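PDB 4BLO: packaging enzyme P4 from Pseudomonas phage phi6, which hydrolyses nucleoside triphosphates and, as a hexameric RecA-like helicase motor, probably drives RNA packaging into the viral procapsid. Local coordinates for residues 130-135 against 228-233; 137-142 against 260-265. All blocks are in the same frame, centred on the assembly; numbering follows the deposited sequence.

Contact 1 (130-135 against 228-233); sequences SGKSIT and VMVVNP. With CA (calcium ion), chain B; ADP (adenosine-5'-diphosphate), chain C.
Lys132, in the first turn of helix 132-140, lies against Val230 of strand 226-231 and Asn232 just beyond it. The nonpolar part is thin: CE of Lys132 comes within 4.3 Å of CG2 of Val230. The lysine and Asn232 side chains meet at about a right angle. CG of Lys132 sits beside its backbone N (chi1 -61°), and bends at chi3 and chi4 bring NZ round to the beta-phosphate.

Hydrogen bonds to ADP are the main polar feature. NZ of Lys132 donates one to ADP O1B at 2.7 Å and is also hydrogen-bonded to O of Gly126. The same O1B takes a nearly straight bond from N of Lys132 (168°) and another from N of Gly131. N of Ser133 is hydrogen-bonded to ADP O2B at 3.1 Å, and N of Ile134 to ADP O2A at 2.9 Å.

The calcium ion is held by OG of Ser133 at 2.3 Å and by ADP O2B at 2.5 Å. This OG is also hydrogen-bonded to OD2 of Asp187.

This is the P-loop (Walker A) arrangement of strand, loop and helix. Several backbone amides, the start of the helix, the lysine and the metal together would offset the negative charge of the beta-phosphate.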
loop_
_atom_site.group_PDB
_atom_site.type_symbol
_atom_site.label_atom_id
_atom_site.label_comp_id
_atom_site.label_asym_id
_atom_site.label_seq_id
_atom_site.Cartn_x
_atom_site.Cartn_y
_atom_site.Cartn_z
ATOM N N SER L 130 16.950 -18.328 -20.619
ATOM C CA SER L 130 18.395 -18.071 -20.611
ATOM C C SER L 130 19.186 -19.372 -20.603
ATOM O O SER L 130 20.406 -19.345 -20.790
ATOM C CB SER L 130 18.791 -17.229 -19.400
ATOM O OG SER L 130 18.395 -17.843 -18.186
ATOM N N GLY L 131 18.493 -20.479 -20.353
ATOM C CA GLY L 131 19.077 -21.804 -20.309
ATOM C C GLY L 131 19.395 -22.323 -18.925
ATOM O O GLY L 131 20.376 -23.044 -18.772
ATOM N N LYS L 132 18.569 -21.977 -17.921
ATOM C CA LYS L 132 18.766 -22.429 -16.537
ATOM C C LYS L 132 18.487 -23.937 -16.412
ATOM O O LYS L 132 19.368 -24.685 -15.985
ATOM C CB LYS L 132 17.881 -21.643 -15.547
ATOM C CG LYS L 132 18.143 -20.149 -15.503
ATOM C CD LYS L 132 17.218 -19.417 -14.500
ATOM C CE LYS L 132 15.777 -19.315 -14.939
ATOM N NZ LYS L 132 15.587 -18.527 -16.194
ATOM N N SER L 133 17.277 -24.378 -16.824
ATOM C CA SER L 133 16.833 -25.767 -16.766
ATOM C C SER L 133 17.741 -26.684 -17.605
ATOM O O SER L 133 18.014 -27.812 -17.187
ATOM C CB SER L 133 15.381 -25.880 -17.224
ATOM O OG SER L 133 14.515 -25.165 -16.358
ATOM N N ILE L 134 18.239 -26.177 -18.755
ATOM C CA ILE L 134 19.159 -26.874 -19.663
ATOM C C ILE L 134 20.501 -27.082 -18.963
ATOM O O ILE L 134 20.988 -28.209 -18.941
ATOM C CB ILE L 134 19.285 -26.100 -21.011
ATOM C CG1 ILE L 134 18.197 -26.556 -22.013
ATOM C CG2 ILE L 134 20.698 -26.108 -21.633
ATOM C CD1 ILE L 134 18.226 -28.090 -22.513
ATOM N N THR L 135 21.066 -26.013 -18.363
ATOM C CA THR L 135 22.343 -26.051 -17.642
ATOM C C THR L 135 22.229 -27.010 -16.452
ATOM O O THR L 135 23.123 -27.838 -16.248
ATOM C CB THR L 135 22.762 -24.644 -17.198
ATOM O OG1 THR L 135 22.873 -23.825 -18.352
ATOM C CG2 THR L 135 24.084 -24.637 -16.446
ATOM N N VAL L 228 21.206 -27.007 -5.207
ATOM C CA VAL L 228 21.168 -26.035 -6.302
ATOM C C VAL L 228 19.698 -25.651 -6.520
ATOM O O VAL L 228 18.894 -26.504 -6.877
ATOM C CB VAL L 228 21.831 -26.562 -7.615
ATOM C CG1 VAL L 228 21.489 -25.670 -8.827
ATOM C CG2 VAL L 228 23.341 -26.702 -7.445
ATOM N N MET L 229 19.353 -24.389 -6.305
ATOM C CA MET L 229 17.984 -23.891 -6.521
ATOM C C MET L 229 17.956 -22.956 -7.709
ATOM O O MET L 229 18.770 -22.029 -7.754
ATOM C CB MET L 229 17.434 -23.164 -5.276
ATOM C CG MET L 229 17.317 -24.046 -4.063
ATOM S SD MET L 229 16.184 -23.377 -2.828
ATOM C CE MET L 229 16.980 -21.856 -2.435
ATOM N N VAL L 230 17.038 -23.183 -8.679
ATOM C CA VAL L 230 16.962 -22.267 -9.825
ATOM C C VAL L 230 16.041 -21.133 -9.408
ATOM O O VAL L 230 14.916 -21.371 -8.951
ATOM C CB VAL L 230 16.648 -22.860 -11.230
ATOM C CG1 VAL L 230 16.624 -24.372 -11.233
ATOM C CG2 VAL L 230 15.406 -22.255 -11.887
ATOM N N VAL L 231 16.583 -19.903 -9.458
ATOM C CA VAL L 231 15.901 -18.699 -8.993
ATOM C C VAL L 231 15.637 -17.761 -10.206
ATOM O O VAL L 231 16.567 -17.231 -10.830
ATOM C CB VAL L 231 16.640 -18.022 -7.780
ATOM C CG1 VAL L 231 16.799 -19.005 -6.628
ATOM C CG2 VAL L 231 18.009 -17.482 -8.151
ATOM N N ASN L 232 14.348 -17.659 -10.589
ATOM C CA ASN L 232 13.921 -16.836 -11.719
ATOM C C ASN L 232 13.240 -15.573 -11.167
ATOM O O ASN L 232 12.116 -15.637 -10.657
ATOM C CB ASN L 232 13.006 -17.615 -12.691
ATOM C CG ASN L 232 12.835 -16.985 -14.075
ATOM O OD1 ASN L 232 12.644 -15.759 -14.245
ATOM N ND2 ASN L 232 12.832 -17.832 -15.102
ATOM N N PRO L 233 13.917 -14.410 -11.244
ATOM C CA PRO L 233 13.320 -13.187 -10.671
ATOM C C PRO L 233 12.520 -12.346 -11.671
ATOM O O PRO L 233 12.916 -12.216 -12.834
ATOM C CB PRO L 233 14.544 -12.415 -10.170
ATOM C CG PRO L 233 15.717 -12.936 -11.020
ATOM C CD PRO L 233 15.278 -14.162 -11.768
HETATM CA CA CA B . 12.850 -23.849 -17.127
HETATM P PB ADP C . 14.956 -21.389 -18.633
HETATM O O1B ADP C . 16.008 -20.347 -18.186
HETATM O O2B ADP C . 14.940 -22.546 -17.627
HETATM O O3B ADP C . 13.590 -20.760 -18.702
HETATM P PA ADP C . 15.464 -23.426 -20.678
HETATM O O1A ADP C . 14.176 -24.211 -20.369
HETATM O O2A ADP C . 16.612 -24.117 -20.049
HETATM O O3A ADP C . 15.345 -21.943 -20.084
HETATM O "O5'" ADP C . 15.691 -23.343 -22.244
HETATM C "C5'" ADP C . 16.491 -22.288 -22.815
HETATM C "C4'" ADP C . 16.654 -22.497 -24.296
HETATM O "O4'" ADP C . 15.361 -22.440 -24.934
HETATM C "C3'" ADP C . 17.486 -21.422 -24.987
HETATM O "O3'" ADP C . 18.881 -21.693 -24.909
HETATM C "C2'" ADP C . 16.937 -21.449 -26.413
HETATM O "O2'" ADP C . 17.532 -22.459 -27.219
HETATM C "C1'" ADP C . 15.452 -21.747 -26.167
HETATM N N9 ADP C . 14.592 -20.563 -26.125
HETATM C C8 ADP C . 14.020 -19.983 -25.022
HETATM N N7 ADP C . 13.299 -18.920 -25.285
HETATM C C5 ADP C . 13.402 -18.790 -26.666
HETATM C C6 ADP C . 12.865 -17.853 -27.575
HETATM N N6 ADP C . 12.145 -16.789 -27.208
HETATM N N1 ADP C . 13.143 -18.024 -28.890
HETATM C C2 ADP C . 13.919 -19.048 -29.258
HETATM N N3 ADP C . 14.493 -19.981 -28.492
HETATM C C4 ADP C . 14.191 -19.797 -27.194
#

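Contact 2 (137-142 against 260-265); sequences NEKLRP and GNVSRT
NZ of Lys139 is shared by O of Gly260 across the contact, a weak hydrogen bond at 3.3 Å, and by its stronger partner, OG1 of Thr135, one helical turn back. NZ therefore links its own helix to the start of strand 261-269. CG of Lys139 stands beside its backbone N (chi1 -74°), and a bend at chi3 (-100°) carries the chain across toward the strand.

Around the bond the contact is sparse. NZ lies 3.9 Å from CA of Asn261 and 4.3 Å from CG2 of Val262. The CB of Val262 points toward the helix, where its side chain also packs on Thr135, while that of Asn261 points away. Beyond them, Ser263 and Arg264 form a classic beta bulge opposite Leu256.

The contact joins the last turn of the P-loop helix to the turn between strands 253-258 and 261-269. Gly260 touches one bound ADP, and Arg264 touches another and forms a salt bridge with Glu241. The short strand segment thus spans residues of two nucleotide pockets. Between 137-142 and 260-265 the polar link is one weak bond from a charged donor, so it probably adds little by itself; Val262 on Thr135 adds a nonpolar touch.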
loop_
_atom_site.group_PDB
_atom_site.type_symbol
_atom_site.label_atom_id
_atom_site.label_comp_id
_atom_site.label_asym_id
_atom_site.label_seq_id
_atom_site.Cartn_x
_atom_site.Cartn_y
_atom_site.Cartn_z
ATOM N N ASN L 137 20.188 -29.689 -15.986
ATOM C CA ASN L 137 20.073 -31.101 -16.295
ATOM C C ASN L 137 21.211 -31.640 -17.168
ATOM O O ASN L 137 21.618 -32.791 -16.958
ATOM C CB ASN L 137 18.711 -31.399 -16.903
ATOM C CG ASN L 137 17.602 -31.177 -15.890
ATOM O OD1 ASN L 137 17.283 -32.037 -15.066
ATOM N ND2 ASN L 137 17.061 -29.968 -15.847
ATOM N N GLU L 138 21.751 -30.832 -18.104
ATOM C CA GLU L 138 22.842 -31.287 -18.972
ATOM C C GLU L 138 24.205 -31.097 -18.332
ATOM O O GLU L 138 24.967 -32.061 -18.294
ATOM C CB GLU L 138 22.822 -30.582 -20.329
ATOM C CG GLU L 138 21.652 -30.975 -21.205
ATOM C CD GLU L 138 21.724 -30.440 -22.621
ATOM O OE1 GLU L 138 22.231 -29.314 -22.827
ATOM O OE2 GLU L 138 21.235 -31.144 -23.532
ATOM N N LYS L 139 24.539 -29.853 -17.884
ATOM C CA LYS L 139 25.843 -29.532 -17.301
ATOM C C LYS L 139 25.941 -29.949 -15.830
ATOM O O LYS L 139 26.911 -30.609 -15.491
ATOM C CB LYS L 139 26.217 -28.044 -17.494
ATOM C CG LYS L 139 26.624 -27.704 -18.959
ATOM C CD LYS L 139 26.638 -26.202 -19.249
ATOM C CE LYS L 139 25.385 -25.728 -19.968
ATOM N NZ LYS L 139 25.312 -24.242 -20.133
ATOM N N LEU L 140 24.943 -29.657 -14.976
ATOM C CA LEU L 140 25.035 -30.016 -13.560
ATOM C C LEU L 140 24.744 -31.484 -13.240
ATOM O O LEU L 140 25.444 -32.018 -12.383
ATOM C CB LEU L 140 24.199 -29.096 -12.688
ATOM C CG LEU L 140 24.600 -27.600 -12.670
ATOM C CD1 LEU L 140 23.463 -26.761 -12.085
ATOM C CD2 LEU L 140 25.902 -27.375 -11.941
ATOM N N ARG L 141 23.802 -32.178 -13.921
ATOM C CA ARG L 141 23.448 -33.623 -13.695
ATOM C C ARG L 141 23.121 -33.917 -12.200
ATOM O O ARG L 141 23.898 -34.650 -11.572
ATOM C CB ARG L 141 24.670 -34.504 -14.131
ATOM C CG ARG L 141 25.315 -34.192 -15.486
ATOM C CD ARG L 141 24.632 -34.846 -16.681
ATOM N NE ARG L 141 24.832 -36.294 -16.790
ATOM C CZ ARG L 141 24.055 -37.218 -16.223
ATOM N NH1 ARG L 141 23.049 -36.858 -15.433
ATOM N NH2 ARG L 141 24.289 -38.506 -16.429
ATOM N N PRO L 142 22.028 -33.387 -11.606
ATOM C CA PRO L 142 21.740 -33.683 -10.180
ATOM C C PRO L 142 21.244 -35.102 -9.909
ATOM O O PRO L 142 20.658 -35.707 -10.796
ATOM C CB PRO L 142 20.667 -32.684 -9.818
ATOM C CG PRO L 142 20.328 -32.005 -11.103
ATOM C CD PRO L 142 21.015 -32.513 -12.222
ATOM N N GLY L 260 21.687 -19.403 -23.178
ATOM C CA GLY L 260 21.952 -20.843 -23.112
ATOM C C GLY L 260 23.219 -21.277 -22.407
ATOM O O GLY L 260 23.397 -22.476 -22.158
ATOM N N ASN L 261 24.103 -20.312 -22.068
ATOM C CA ASN L 261 25.383 -20.574 -21.400
ATOM C C ASN L 261 25.442 -19.953 -20.020
ATOM O O ASN L 261 24.557 -19.182 -19.638
ATOM C CB ASN L 261 26.552 -20.033 -22.240
ATOM C CG ASN L 261 26.691 -20.675 -23.587
ATOM O OD1 ASN L 261 27.097 -21.831 -23.694
ATOM N ND2 ASN L 261 26.370 -19.929 -24.645
ATOM N N VAL L 262 26.544 -20.253 -19.304
ATOM C CA VAL L 262 26.860 -19.711 -17.986
ATOM C C VAL L 262 27.688 -18.441 -18.176
ATOM O O VAL L 262 28.804 -18.478 -18.676
ATOM C CB VAL L 262 27.552 -20.735 -17.068
ATOM C CG1 VAL L 262 27.973 -20.074 -15.769
ATOM C CG2 VAL L 262 26.635 -21.922 -16.790
ATOM N N SER L 263 27.100 -17.326 -17.803
ATOM C CA SER L 263 27.639 -15.984 -17.911
ATOM C C SER L 263 28.586 -15.661 -16.738
ATOM O O SER L 263 29.649 -15.066 -16.962
ATOM C CB SER L 263 26.478 -14.991 -17.953
ATOM O OG SER L 263 26.879 -13.657 -18.206
ATOM N N ARG L 264 28.197 -16.035 -15.492
ATOM C CA ARG L 264 28.968 -15.788 -14.265
ATOM C C ARG L 264 28.778 -16.879 -13.195
ATOM O O ARG L 264 27.692 -17.451 -13.083
ATOM C CB ARG L 264 28.593 -14.433 -13.650
ATOM C CG ARG L 264 29.326 -13.258 -14.279
ATOM C CD ARG L 264 28.754 -11.929 -13.839
ATOM N NE ARG L 264 29.383 -11.464 -12.605
ATOM C CZ ARG L 264 29.119 -10.301 -12.021
ATOM N NH1 ARG L 264 28.229 -9.470 -12.550
ATOM N NH2 ARG L 264 29.743 -9.958 -10.901
ATOM N N THR L 265 29.846 -17.158 -12.401
ATOM C CA THR L 265 29.802 -18.096 -11.276
ATOM C C THR L 265 30.552 -17.583 -10.060
ATOM O O THR L 265 31.457 -16.756 -10.164
ATOM C CB THR L 265 30.304 -19.494 -11.608
ATOM O OG1 THR L 265 31.663 -19.472 -12.063
ATOM C CG2 THR L 265 29.360 -20.271 -12.501
#

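Contacts 1 and 2 have centres about 8 Å apart and share helix 132-140. Contact 1 uses its start and contact 2 its end. Both reach the same mixed sheet. Contact 1 meets strand 226-231 and contact 2 meets strand 261-269; strands 120-126 and 253-258 lie between them in the sheet order. Along the chain the segments alternate: 130-135, 137-142, 228-233, 260-265. The two regions touch directly. O of Ser130 lies 2.7 Å from N of Gly260, a probable hydrogen bond, and CG1 of Val228 packs 4.0 Å from CD1 of Leu140. The P-loop helix thus lies against two separated strands of the P-loop NTPase core, its start at the bound ADP.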